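PDB 4J8P: flavodoxin from Bacteroides uniformis, which binds flavin mononucleotide and, as a member of the flavodoxin family, probably serves in electron transfer. Local coordinates for residues Gly6-Ala11 against Tyr80-Ile85. Sequence-based numbering, arbitrary orientation.
Sequences GKTLVA and YDTIYI
The Y80 ring turns one face to L9 CB and its edge to the backbone at K7 C and T8 N. Its CB passes K7 O at 3.7 Å; CG, CD2 and CE1 then meet L9 CB, which stands over the ring centre in a CH-pi contact, 3.7 Å from the centroid. CD1 also touches L9 N and T8 C, and K7 CB approaches it obliquely. Farther out, CE2 lies near L9 CD1 and CD2, CZ and OH meet L9 CD1, and OH hydrogen-bonds a bound glycerol. CG anti to the backbone N (chi1 -179°) and chi2 of 65° bring L9 CD2 alongside I83 CG2, 4.1 Å away. Replacing Y80 by an alanine would probably uncover the side of L9 that the ring covers and open a gap against T33. The strands run parallel, joined by L9 N to T82 O (2.9 Å), Y84 N to L9 O (2.8 Å) and A11 N to Y84 O (2.9 Å). A beta bulge shifts the register by one after K7, whose O takes D81 N (3.0 Å) and, weakly, T82 N. There one water links G6 O and T8 OG1. In this flavodoxin-like parallel sheet, 7-12 lies between 33-36 and 80-88; T8, V10 and Y84 pack against helix 18-30, L9 touches T33 and Y35, and Y84 also packs on I113 and F115 of strand 111-117.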
ATOM      1  N   GLY A   6       9.422  12.756  13.560  1.00 41.05           N
ATOM      2  CA  GLY A   6       8.825  11.684  14.351  1.00 38.99           C
ATOM      3  C   GLY A   6       7.346  11.466  14.083  1.00 37.63           C
ATOM      4  O   GLY A   6       6.654  10.883  14.923  1.00 36.76           O
ATOM      5  N   LYS A   7       6.856  11.922  12.904  1.00 31.63           N
ATOM      6  CA  LYS A   7       5.444  11.826  12.513  1.00 29.44           C
ATOM      7  C   LYS A   7       5.134  10.495  11.832  1.00 29.04           C
ATOM      8  O   LYS A   7       6.050   9.730  11.523  1.00 26.86           O
ATOM      9  CB  LYS A   7       5.036  12.970  11.576  1.00 31.49           C
ATOM     10  CG  LYS A   7       5.171  14.384  12.156  1.00 44.57           C
ATOM     11  CD  LYS A   7       3.876  15.182  11.989  1.00 59.25           C
ATOM     12  CE  LYS A   7       3.662  15.783  10.616  1.00 71.62           C
ATOM     13  NZ  LYS A   7       4.449  17.032  10.425  1.00 84.62           N
ATOM     14  N   THR A   8       3.833  10.210  11.644  1.00 24.29           N
ATOM     15  CA  THR A   8       3.395   8.967  11.003  1.00 21.72           C
ATOM     16  C   THR A   8       2.616   9.291   9.745  1.00 23.02           C
ATOM     17  O   THR A   8       1.763  10.189   9.729  1.00 21.88           O
ATOM     18  CB  THR A   8       2.572   8.093  11.982  1.00 25.26           C
ATOM     19  OG1 THR A   8       3.406   7.743  13.099  1.00 25.16           O
ATOM     20  CG2 THR A   8       2.009   6.819  11.321  1.00 21.42           C
ATOM     21  N   LEU A   9       2.950   8.566   8.666  1.00 19.41           N
ATOM     22  CA  LEU A   9       2.271   8.703   7.383  1.00 18.14           C
ATOM     23  C   LEU A   9       1.461   7.455   7.137  1.00 19.74           C
ATOM     24  O   LEU A   9       1.993   6.372   7.351  1.00 19.51           O
ATOM     25  CB  LEU A   9       3.308   8.886   6.244  1.00 18.21           C
ATOM     26  CG  LEU A   9       2.721   9.062   4.819  1.00 21.19           C
ATOM     27  CD1 LEU A   9       1.917  10.373   4.724  1.00 21.53           C
ATOM     28  CD2 LEU A   9       3.832   9.070   3.751  1.00 21.64           C
ATOM     29  N   VAL A  10       0.186   7.579   6.687  1.00 17.02           N
ATOM     30  CA  VAL A  10      -0.582   6.399   6.275  1.00 16.54           C
ATOM     31  C   VAL A  10      -0.818   6.601   4.794  1.00 19.81           C
ATOM     32  O   VAL A  10      -1.674   7.414   4.421  1.00 19.79           O
ATOM     33  CB  VAL A  10      -1.878   6.167   7.081  1.00 19.49           C
ATOM     34  CG1 VAL A  10      -2.696   5.003   6.519  1.00 19.92           C
ATOM     35  CG2 VAL A  10      -1.549   5.942   8.552  1.00 19.37           C
ATOM     36  N   ALA A  11       0.005   5.949   3.964  1.00 16.72           N
ATOM     37  CA  ALA A  11      -0.086   6.019   2.512  1.00 16.91           C
ATOM     38  C   ALA A  11      -0.864   4.820   2.003  1.00 17.75           C
ATOM     39  O   ALA A  11      -0.730   3.723   2.563  1.00 17.88           O
ATOM     40  CB  ALA A  11       1.309   6.028   1.911  1.00 17.24           C
ATOM     41  N   TYR A  80       8.628  12.068   8.615  1.00 27.87           N
ATOM     42  CA  TYR A  80       8.070  10.823   9.133  1.00 25.58           C
ATOM     43  C   TYR A  80       9.116   9.818   9.582  1.00 30.14           C
ATOM     44  O   TYR A  80      10.093   9.589   8.863  1.00 30.46           O
ATOM     45  CB  TYR A  80       7.215  10.163   8.039  1.00 24.38           C
ATOM     46  CG  TYR A  80       6.179  11.084   7.439  1.00 24.72           C
ATOM     47  CD1 TYR A  80       5.060  11.475   8.171  1.00 26.85           C
ATOM     48  CD2 TYR A  80       6.330  11.590   6.153  1.00 27.21           C
ATOM     49  CE1 TYR A  80       4.118  12.346   7.636  1.00 24.85           C
ATOM     50  CE2 TYR A  80       5.372  12.430   5.592  1.00 27.53           C
ATOM     51  CZ  TYR A  80       4.276  12.820   6.345  1.00 31.67           C
ATOM     52  OH  TYR A  80       3.298  13.610   5.796  1.00 29.87           O
ATOM     53  N   ASP A  81       8.872   9.142  10.716  1.00 26.04           N
ATOM     54  CA  ASP A  81       9.739   8.046  11.141  1.00 26.85           C
ATOM     55  C   ASP A  81       8.993   6.715  10.942  1.00 27.53           C
ATOM     56  O   ASP A  81       9.607   5.657  11.039  1.00 27.57           O
ATOM     57  CB  ASP A  81      10.248   8.209  12.591  1.00 30.26           C
ATOM     58  CG  ASP A  81       9.259   8.027  13.736  1.00 43.86           C
ATOM     59  OD1 ASP A  81       8.104   7.639  13.477  1.00 43.05           O
ATOM     60  OD2 ASP A  81       9.652   8.266  14.907  1.00 53.06           O
ATOM     61  N   THR A  82       7.657   6.782  10.678  1.00 23.32           N
ATOM     62  CA  THR A  82       6.816   5.599  10.514  1.00 20.47           C
ATOM     63  C   THR A  82       5.915   5.791   9.329  1.00 21.22           C
ATOM     64  O   THR A  82       5.235   6.823   9.251  1.00 21.35           O
ATOM     65  CB  THR A  82       5.969   5.330  11.788  1.00 23.94           C
ATOM     66  OG1 THR A  82       6.837   5.217  12.916  1.00 26.55           O
ATOM     67  CG2 THR A  82       5.161   4.019  11.696  1.00 24.25           C
ATOM     68  N   ILE A  83       5.891   4.814   8.416  1.00 18.66           N
ATOM     69  CA  ILE A  83       5.042   4.901   7.238  1.00 17.68           C
ATOM     70  C   ILE A  83       4.268   3.618   7.071  1.00 18.90           C
ATOM     71  O   ILE A  83       4.870   2.549   6.918  1.00 19.44           O
ATOM     72  CB  ILE A  83       5.849   5.207   5.948  1.00 19.27           C
ATOM     73  CG1 ILE A  83       6.658   6.542   6.120  1.00 20.16           C
ATOM     74  CG2 ILE A  83       4.884   5.240   4.708  1.00 19.23           C
ATOM     75  CD1 ILE A  83       7.489   6.933   4.932  1.00 25.38           C
ATOM     76  N   TYR A  84       2.946   3.726   7.109  1.00 16.04           N
ATOM     77  CA  TYR A  84       2.088   2.574   6.788  1.00 15.08           C
ATOM     78  C   TYR A  84       1.814   2.626   5.288  1.00 17.15           C
ATOM     79  O   TYR A  84       1.622   3.729   4.753  1.00 15.73           O
ATOM     80  CB  TYR A  84       0.766   2.654   7.534  1.00 16.50           C
ATOM     81  CG  TYR A  84       0.862   2.420   9.011  1.00 16.65           C
ATOM     82  CD1 TYR A  84       1.318   3.419   9.862  1.00 18.54           C
ATOM     83  CD2 TYR A  84       0.476   1.197   9.570  1.00 17.34           C
ATOM     84  CE1 TYR A  84       1.428   3.198  11.240  1.00 18.84           C
ATOM     85  CE2 TYR A  84       0.551   0.978  10.945  1.00 19.06           C
ATOM     86  CZ  TYR A  84       1.027   1.983  11.772  1.00 20.46           C
ATOM     87  OH  TYR A  84       1.128   1.776  13.132  1.00 24.47           O
ATOM     88  N   ILE A  85       1.839   1.463   4.583  1.00 14.91           N
ATOM     89  CA  ILE A  85       1.562   1.441   3.140  1.00 14.39           C
ATOM     90  C   ILE A  85       0.467   0.443   2.924  1.00 16.59           C
ATOM     91  O   ILE A  85       0.663  -0.747   3.197  1.00 15.99           O
ATOM     92  CB  ILE A  85       2.825   1.092   2.307  1.00 15.36           C
ATOM     93  CG1 ILE A  85       3.950   2.114   2.588  1.00 15.77           C
ATOM     94  CG2 ILE A  85       2.449   1.058   0.796  1.00 15.85           C
ATOM     95  CD1 ILE A  85       5.212   1.823   1.785  1.00 18.72           C
TER
HETATM   96  O   HOH W   1       5.975   8.117  14.709  1.00 45.28           O